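CELL WALL surface anchor family protein (Streptococcus pneumoniae, PDB 2WW8) is the adhesin of the pneumococcal pilus, a multidomain surface protein that probably attaches the bacterium to host cells through an integrin-like domain. Local coordinates at residues A[379-391]-A[532-545]. Sequence-based numbering, arbitrary orientation.
Sequences QKVIFHITDGVPT and YDVFTVGIGINGDP. With MG (magnesium ion), chain B.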
ATOM      1  N   GLN A 379       8.398  35.731  10.992  1.00 14.98           N
ATOM      2  CA  GLN A 379       9.824  35.862  10.916  1.00 13.58           C
ATOM      3  C   GLN A 379      10.167  35.917   9.422  1.00 13.12           C
ATOM      4  O   GLN A 379       9.803  34.996   8.691  1.00 12.45           O
ATOM      5  CB  GLN A 379      10.466  34.601  11.476  1.00 15.09           C
ATOM      6  CG  GLN A 379      12.004  34.773  11.608  1.00 14.67           C
ATOM      7  CD  GLN A 379      12.644  33.724  12.564  1.00 16.28           C
ATOM      8  OE1 GLN A 379      11.947  32.866  13.140  1.00 16.04           O
ATOM      9  NE2 GLN A 379      13.995  33.776  12.708  1.00 16.13           N
ATOM     10  N   LYS A 380      10.850  36.964   8.981  1.00 12.59           N
ATOM     11  CA  LYS A 380      11.042  37.182   7.519  1.00 14.41           C
ATOM     12  C   LYS A 380      12.451  36.742   7.155  1.00 14.14           C
ATOM     13  O   LYS A 380      13.405  37.148   7.810  1.00 14.21           O
ATOM     14  CB  LYS A 380      10.799  38.651   7.129  1.00 15.77           C
ATOM     15  CG  LYS A 380       9.309  39.002   7.359  1.00 19.81           C
ATOM     16  CD  LYS A 380       9.081  40.316   8.052  1.00 22.33           C
ATOM     17  CE  LYS A 380       7.634  40.649   8.350  1.00 22.23           C
ATOM     18  NZ  LYS A 380       7.071  40.371   9.716  1.00 18.86           N
ATOM     19  N   VAL A 381      12.582  35.860   6.157  1.00 13.09           N
ATOM     20  CA  VAL A 381      13.840  35.184   5.862  1.00 13.00           C
ATOM     21  C   VAL A 381      14.128  35.281   4.364  1.00 12.90           C
ATOM     22  O   VAL A 381      13.213  35.154   3.565  1.00 13.60           O
ATOM     23  CB  VAL A 381      13.758  33.689   6.308  1.00 12.31           C
ATOM     24  CG1 VAL A 381      15.116  32.902   6.117  1.00 13.95           C
ATOM     25  CG2 VAL A 381      13.279  33.605   7.805  1.00 11.62           C
ATOM     26  N   ILE A 382      15.394  35.478   4.009  1.00 12.68           N
ATOM     27  CA  ILE A 382      15.885  35.262   2.645  1.00 14.24           C
ATOM     28  C   ILE A 382      16.976  34.200   2.696  1.00 14.64           C
ATOM     29  O   ILE A 382      17.902  34.294   3.552  1.00 13.32           O
ATOM     30  CB  ILE A 382      16.462  36.602   2.078  1.00 13.81           C
ATOM     31  CG1 ILE A 382      15.341  37.685   2.083  1.00 15.19           C
ATOM     32  CG2 ILE A 382      17.204  36.441   0.751  1.00 15.05           C
ATOM     33  CD1 ILE A 382      15.929  39.109   1.975  1.00 14.53           C
ATOM     34  N   PHE A 383      16.795  33.184   1.843  1.00 11.79           N
ATOM     35  CA  PHE A 383      17.880  32.249   1.478  1.00 12.18           C
ATOM     36  C   PHE A 383      18.390  32.631   0.056  1.00 11.96           C
ATOM     37  O   PHE A 383      17.652  32.595  -0.913  1.00 12.17           O
ATOM     38  CB  PHE A 383      17.344  30.794   1.474  1.00  8.90           C
ATOM     39  CG  PHE A 383      17.089  30.226   2.830  1.00 11.69           C
ATOM     40  CD1 PHE A 383      18.111  29.604   3.532  1.00 14.61           C
ATOM     41  CD2 PHE A 383      15.799  30.288   3.395  1.00 14.25           C
ATOM     42  CE1 PHE A 383      17.845  29.053   4.804  1.00 14.27           C
ATOM     43  CE2 PHE A 383      15.544  29.746   4.631  1.00 15.04           C
ATOM     44  CZ  PHE A 383      16.552  29.122   5.347  1.00 15.28           C
ATOM     45  N   HIS A 384      19.647  32.997  -0.053  1.00 11.29           N
ATOM     46  CA  HIS A 384      20.179  33.417  -1.322  1.00 13.02           C
ATOM     47  C   HIS A 384      21.273  32.406  -1.728  1.00 14.04           C
ATOM     48  O   HIS A 384      22.292  32.206  -1.018  1.00 14.63           O
ATOM     49  CB  HIS A 384      20.852  34.740  -1.079  1.00 15.25           C
ATOM     50  CG  HIS A 384      21.422  35.357  -2.329  1.00 17.23           C
ATOM     51  ND1 HIS A 384      22.116  36.545  -2.303  1.00 18.35           N
ATOM     52  CD2 HIS A 384      21.320  35.011  -3.634  1.00 15.78           C
ATOM     53  CE1 HIS A 384      22.488  36.862  -3.536  1.00 20.95           C
ATOM     54  NE2 HIS A 384      22.023  35.944  -4.358  1.00 17.64           N
ATOM     55  N   ILE A 385      21.061  31.793  -2.878  1.00 12.21           N
ATOM     56  CA  ILE A 385      22.011  30.830  -3.397  1.00 13.64           C
ATOM     57  C   ILE A 385      22.669  31.517  -4.604  1.00 15.88           C
ATOM     58  O   ILE A 385      21.992  31.913  -5.579  1.00 13.90           O
ATOM     59  CB  ILE A 385      21.318  29.532  -3.847  1.00 16.28           C
ATOM     60  CG1 ILE A 385      20.729  28.818  -2.630  1.00 15.72           C
ATOM     61  CG2 ILE A 385      22.276  28.590  -4.658  1.00 14.20           C
ATOM     62  CD1 ILE A 385      19.474  27.987  -3.016  1.00 21.32           C
ATOM     63  N   THR A 386      23.992  31.632  -4.560  1.00 14.10           N
ATOM     64  CA  THR A 386      24.633  32.268  -5.717  1.00 15.54           C
ATOM     65  C   THR A 386      25.989  31.611  -6.031  1.00 16.31           C
ATOM     66  O   THR A 386      26.607  31.027  -5.112  1.00 14.86           O
ATOM     67  CB  THR A 386      24.778  33.787  -5.443  1.00 17.46           C
ATOM     68  OG1 THR A 386      25.614  34.392  -6.430  1.00 19.46           O
ATOM     69  CG2 THR A 386      25.311  34.072  -4.064  1.00 16.72           C
ATOM     70  N   ASP A 387      26.467  31.759  -7.278  1.00 15.62           N
ATOM     71  CA  ASP A 387      27.832  31.264  -7.568  1.00 15.56           C
ATOM     72  C   ASP A 387      28.736  32.403  -8.050  1.00 14.56           C
ATOM     73  O   ASP A 387      29.739  32.162  -8.705  1.00 15.61           O
ATOM     74  CB  ASP A 387      27.830  30.090  -8.543  1.00 12.75           C
ATOM     75  CG  ASP A 387      27.668  30.555  -9.976  1.00 15.21           C
ATOM     76  OD1 ASP A 387      27.208  31.686 -10.226  1.00 16.13           O
ATOM     77  OD2 ASP A 387      27.905  29.751 -10.889  1.00 15.16           O
ATOM     78  N   GLY A 388      28.401  33.646  -7.751  1.00 14.80           N
ATOM     79  CA  GLY A 388      29.316  34.716  -8.171  1.00 15.56           C
ATOM     80  C   GLY A 388      29.028  36.105  -7.644  1.00 16.09           C
ATOM     81  O   GLY A 388      27.907  36.451  -7.269  1.00 17.03           O
ATOM     82  N   VAL A 389      30.086  36.883  -7.561  1.00 17.05           N
ATOM     83  CA  VAL A 389      30.010  38.284  -7.206  1.00 16.90           C
ATOM     84  C   VAL A 389      29.301  39.106  -8.284  1.00 15.06           C
ATOM     85  O   VAL A 389      29.280  38.685  -9.435  1.00 12.17           O
ATOM     86  CB  VAL A 389      31.415  38.829  -6.876  1.00 16.13           C
ATOM     87  CG1 VAL A 389      32.091  38.009  -5.728  1.00 17.33           C
ATOM     88  CG2 VAL A 389      32.326  38.856  -8.102  1.00 17.60           C
ATOM     89  N   PRO A 390      28.754  40.267  -7.903  1.00 14.90           N
ATOM     90  CA  PRO A 390      27.967  41.051  -8.857  1.00 13.49           C
ATOM     91  C   PRO A 390      28.840  41.593  -9.998  1.00 12.33           C
ATOM     92  O   PRO A 390      30.000  41.926  -9.812  1.00 13.32           O
ATOM     93  CB  PRO A 390      27.392  42.230  -8.022  1.00 13.29           C
ATOM     94  CG  PRO A 390      28.253  42.334  -6.742  1.00 13.89           C
ATOM     95  CD  PRO A 390      28.768  40.873  -6.535  1.00 16.69           C
ATOM     96  N   THR A 391      28.255  41.717 -11.186  1.00 13.48           N
ATOM     97  CA  THR A 391      28.946  42.210 -12.336  1.00 14.45           C
ATOM     98  C   THR A 391      28.038  43.240 -13.036  1.00 14.81           C
ATOM     99  O   THR A 391      28.357  43.677 -14.149  1.00 14.33           O
ATOM    100  CB  THR A 391      29.342  41.079 -13.330  1.00 14.35           C
ATOM    101  OG1 THR A 391      28.177  40.334 -13.683  1.00 15.46           O
ATOM    102  CG2 THR A 391      30.447  40.106 -12.781  1.00 12.80           C
ATOM    103  N   TYR A 532      15.464  41.236   8.840  1.00 13.33           N
ATOM    104  CA  TYR A 532      15.369  39.944   8.161  1.00 12.86           C
ATOM    105  C   TYR A 532      16.481  39.004   8.596  1.00 13.87           C
ATOM    106  O   TYR A 532      17.592  39.465   8.903  1.00 14.21           O
ATOM    107  CB  TYR A 532      15.415  40.068   6.666  1.00 13.51           C
ATOM    108  CG  TYR A 532      14.455  40.986   5.949  1.00 11.61           C
ATOM    109  CD1 TYR A 532      13.174  41.249   6.442  1.00 13.91           C
ATOM    110  CD2 TYR A 532      14.867  41.627   4.767  1.00 13.74           C
ATOM    111  CE1 TYR A 532      12.285  42.123   5.751  1.00 11.69           C
ATOM    112  CE2 TYR A 532      14.034  42.475   4.098  1.00 12.40           C
ATOM    113  CZ  TYR A 532      12.733  42.683   4.564  1.00 14.17           C
ATOM    114  OH  TYR A 532      11.882  43.533   3.877  1.00 13.12           O
ATOM    115  N   ASP A 533      16.194  37.706   8.644  1.00 13.34           N
ATOM    116  CA  ASP A 533      17.292  36.726   8.577  1.00 13.82           C
ATOM    117  C   ASP A 533      17.678  36.575   7.091  1.00 13.48           C
ATOM    118  O   ASP A 533      16.901  36.174   6.234  1.00 14.37           O
ATOM    119  CB  ASP A 533      16.902  35.362   9.161  1.00 12.29           C
ATOM    120  CG  ASP A 533      16.550  35.458  10.629  1.00 18.69           C
ATOM    121  OD1 ASP A 533      17.506  35.446  11.430  1.00 21.79           O
ATOM    122  OD2 ASP A 533      15.341  35.551  10.985  1.00 23.85           O
ATOM    123  N   VAL A 534      18.943  36.788   6.771  1.00 14.29           N
ATOM    124  CA  VAL A 534      19.407  36.664   5.373  1.00 13.30           C
ATOM    125  C   VAL A 534      20.606  35.717   5.431  1.00 14.12           C
ATOM    126  O   VAL A 534      21.631  36.072   6.057  1.00 11.20           O
ATOM    127  CB  VAL A 534      19.874  38.029   4.819  1.00 12.08           C
ATOM    128  CG1 VAL A 534      20.257  37.870   3.341  1.00 11.54           C
ATOM    129  CG2 VAL A 534      18.731  39.070   4.968  1.00 14.30           C
ATOM    130  N   PHE A 535      20.451  34.587   4.752  1.00 12.85           N
ATOM    131  CA  PHE A 535      21.452  33.509   4.630  1.00 12.23           C
ATOM    132  C   PHE A 535      21.939  33.428   3.171  1.00 13.60           C
ATOM    133  O   PHE A 535      21.120  33.498   2.262  1.00 13.54           O
ATOM    134  CB  PHE A 535      20.761  32.177   4.931  1.00 11.02           C
ATOM    135  CG  PHE A 535      20.209  32.096   6.318  1.00 10.41           C
ATOM    136  CD1 PHE A 535      21.069  32.051   7.413  1.00 14.62           C
ATOM    137  CD2 PHE A 535      18.827  32.061   6.531  1.00  8.63           C
ATOM    138  CE1 PHE A 535      20.588  31.953   8.746  1.00 13.07           C
ATOM    139  CE2 PHE A 535      18.328  31.954   7.892  1.00 12.19           C
ATOM    140  CZ  PHE A 535      19.207  31.944   8.986  1.00 12.52           C
ATOM    141  N   THR A 536      23.240  33.304   2.954  1.00 11.52           N
ATOM    142  CA  THR A 536      23.834  33.261   1.635  1.00 13.21           C
ATOM    143  C   THR A 536      24.664  31.979   1.569  1.00 13.75           C
ATOM    144  O   THR A 536      25.580  31.705   2.391  1.00 12.64           O
ATOM    145  CB  THR A 536      24.722  34.501   1.393  1.00 13.26           C
ATOM    146  OG1 THR A 536      23.918  35.669   1.660  1.00 19.05           O
ATOM    147  CG2 THR A 536      25.200  34.593  -0.085  1.00 14.35           C
ATOM    148  N   VAL A 537      24.305  31.152   0.602  1.00 12.88           N
ATOM    149  CA  VAL A 537      25.096  29.946   0.294  1.00 14.19           C
ATOM    150  C   VAL A 537      25.761  30.228  -1.058  1.00 13.02           C
ATOM    151  O   VAL A 537      25.042  30.338  -2.077  1.00 13.58           O
ATOM    152  CB  VAL A 537      24.191  28.691   0.266  1.00 14.28           C
ATOM    153  CG1 VAL A 537      24.914  27.429  -0.200  1.00 16.11           C
ATOM    154  CG2 VAL A 537      23.637  28.399   1.691  1.00 12.99           C
ATOM    155  N   GLY A 538      27.078  30.440  -1.035  1.00 13.65           N
ATOM    156  CA  GLY A 538      27.888  30.580  -2.253  1.00 13.20           C
ATOM    157  C   GLY A 538      28.331  29.228  -2.808  1.00 14.94           C
ATOM    158  O   GLY A 538      28.555  28.236  -2.080  1.00 14.26           O
ATOM    159  N   ILE A 539      28.405  29.165  -4.137  1.00 16.09           N
ATOM    160  CA  ILE A 539      28.850  27.942  -4.804  1.00 14.22           C
ATOM    161  C   ILE A 539      30.194  28.240  -5.498  1.00 15.52           C
ATOM    162  O   ILE A 539      30.223  28.813  -6.589  1.00 13.41           O
ATOM    163  CB  ILE A 539      27.839  27.441  -5.822  1.00 14.36           C
ATOM    164  CG1 ILE A 539      26.521  27.070  -5.125  1.00 15.51           C
ATOM    165  CG2 ILE A 539      28.390  26.169  -6.483  1.00 15.83           C
ATOM    166  CD1 ILE A 539      25.364  27.213  -6.108  1.00 11.77           C
ATOM    167  N   GLY A 540      31.299  27.778  -4.908  1.00 14.77           N
ATOM    168  CA  GLY A 540      32.591  27.881  -5.573  1.00 16.98           C
ATOM    169  C   GLY A 540      32.990  29.336  -5.755  1.00 20.20           C
ATOM    170  O   GLY A 540      33.727  29.652  -6.697  1.00 22.07           O
ATOM    171  N   ILE A 541      32.575  30.241  -4.872  1.00 17.83           N
ATOM    172  CA  ILE A 541      32.871  31.664  -5.085  1.00 20.11           C
ATOM    173  C   ILE A 541      34.340  31.989  -4.897  1.00 20.88           C
ATOM    174  O   ILE A 541      34.893  31.626  -3.841  1.00 23.61           O
ATOM    175  CB  ILE A 541      32.096  32.589  -4.110  1.00 21.00           C
ATOM    176  CG1 ILE A 541      30.641  32.163  -4.182  1.00 20.90           C
ATOM    177  CG2 ILE A 541      32.305  34.128  -4.417  1.00 17.79           C
ATOM    178  CD1 ILE A 541      29.745  32.892  -5.036  1.00 20.98           C
ATOM    179  N   ASN A 542      34.975  32.617  -5.895  1.00 18.17           N
ATOM    180  CA  ASN A 542      36.403  32.921  -5.758  1.00 17.33           C
ATOM    181  C   ASN A 542      36.702  34.328  -6.286  1.00 16.47           C
ATOM    182  O   ASN A 542      37.841  34.774  -6.328  1.00 16.91           O
ATOM    183  CB  ASN A 542      37.274  31.868  -6.481  1.00 16.80           C
ATOM    184  CG  ASN A 542      36.938  31.752  -7.985  1.00 19.51           C
ATOM    185  OD1 ASN A 542      36.217  32.574  -8.562  1.00 16.99           O
ATOM    186  ND2 ASN A 542      37.452  30.687  -8.622  1.00 22.74           N
ATOM    187  N   GLY A 543      35.667  35.041  -6.690  1.00 16.57           N
ATOM    188  CA  GLY A 543      35.847  36.425  -7.107  1.00 17.27           C
ATOM    189  C   GLY A 543      35.907  36.655  -8.614  1.00 20.02           C
ATOM    190  O   GLY A 543      35.853  37.820  -9.040  1.00 20.85           O
ATOM    191  N   ASP A 544      35.957  35.588  -9.418  1.00 19.67           N
ATOM    192  CA  ASP A 544      35.928  35.690 -10.864  1.00 21.66           C
ATOM    193  C   ASP A 544      34.571  36.220 -11.240  1.00 21.03           C
ATOM    194  O   ASP A 544      33.557  35.828 -10.673  1.00 22.22           O
ATOM    195  CB  ASP A 544      36.086  34.300 -11.498  1.00 23.23           C
ATOM    196  CG  ASP A 544      37.528  33.811 -11.500  1.00 35.72           C
ATOM    197  OD1 ASP A 544      38.460  34.618 -11.211  1.00 46.35           O
ATOM    198  OD2 ASP A 544      37.748  32.602 -11.775  1.00 42.95           O
ATOM    199  N   PRO A 545      34.509  37.135 -12.197  1.00 21.44           N
ATOM    200  CA  PRO A 545      35.641  37.807 -12.817  1.00 21.03           C
ATOM    201  C   PRO A 545      35.948  39.164 -12.147  1.00 20.77           C
ATOM    202  O   PRO A 545      35.006  39.929 -11.886  1.00 18.77           O
ATOM    203  CB  PRO A 545      35.119  38.044 -14.246  1.00 20.34           C
ATOM    204  CG  PRO A 545      33.621  38.271 -14.030  1.00 24.16           C
ATOM    205  CD  PRO A 545      33.219  37.457 -12.845  1.00 19.44           C
TER
HETATM  206 MG    MG B1000      27.511  33.091 -11.875  1.00 21.09          MG
HETATM  207  O   HOH W   1      22.464  37.475   0.310  1.00 13.51           O
HETATM  208  O   HOH W   2      33.055  32.459  -8.603  1.00 21.08           O
HETATM  209  O   HOH W   3      31.720  30.317  -8.470  1.00 27.16           O
HETATM  210  O   HOH W   4      29.528  33.032 -11.308  1.00 19.78           O
HETATM  211  O   HOH W   5      32.868  35.126  -8.052  1.00 17.36           O
HETATM  212  O   HOH W   6      30.703  36.650 -10.708  1.00 20.09           O
HETATM  213  O   HOH W   7      28.139  34.218 -13.445  1.00 18.96           O
HETATM  214  O   HOH W   8      26.816  34.599 -10.615  1.00 16.77           O
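Strands 379-386 and 533-539 run side by side in the same direction, their axes 4.7 Å apart and 13° from parallel, joined by seven backbone hydrogen bonds from Asp-533 N to Lys-380 O through Ile-539 N to Thr-386 O. Where the strands begin, Gln-379 NE2 donates to Asp-533 OD2 (2.8 Å), reaching the carboxylate from above its plane. On the same face as Asp-533, Phe-535 CD2 sits over the Phe-383 ring, 3.6 Å from Phe-383 CE1; the planes are 27° apart and slid so far that the rings barely overlap. Val-381 CG1 meets the edge of Phe-535, and helix 247-263 packs against Phe-383 and Ile-385. On the opposite face a water 2.8 Å from His-384 ND1 also hydrogen-bonds Thr-536 OG1, which has a second partner in Ser-560 OG, while His-384 NE2 hydrogen-bonds Tyr-275 OH. Beyond the strands, Asp-387 has CG between its backbone N and carbonyl carbon (chi1 80°), a rotation that brings OD1 to the magnesium ion (2.2 Å). Three waters, Ser-234 and Ser-236 complete the coordination, and Arg-247 forms a salt bridge with OD2. Adjacent inner strands of a parallel sheet ending at a metal bound by two serines and an aspartate are characteristic of an integrin I-like (von Willebrand A) domain with its MIDAS.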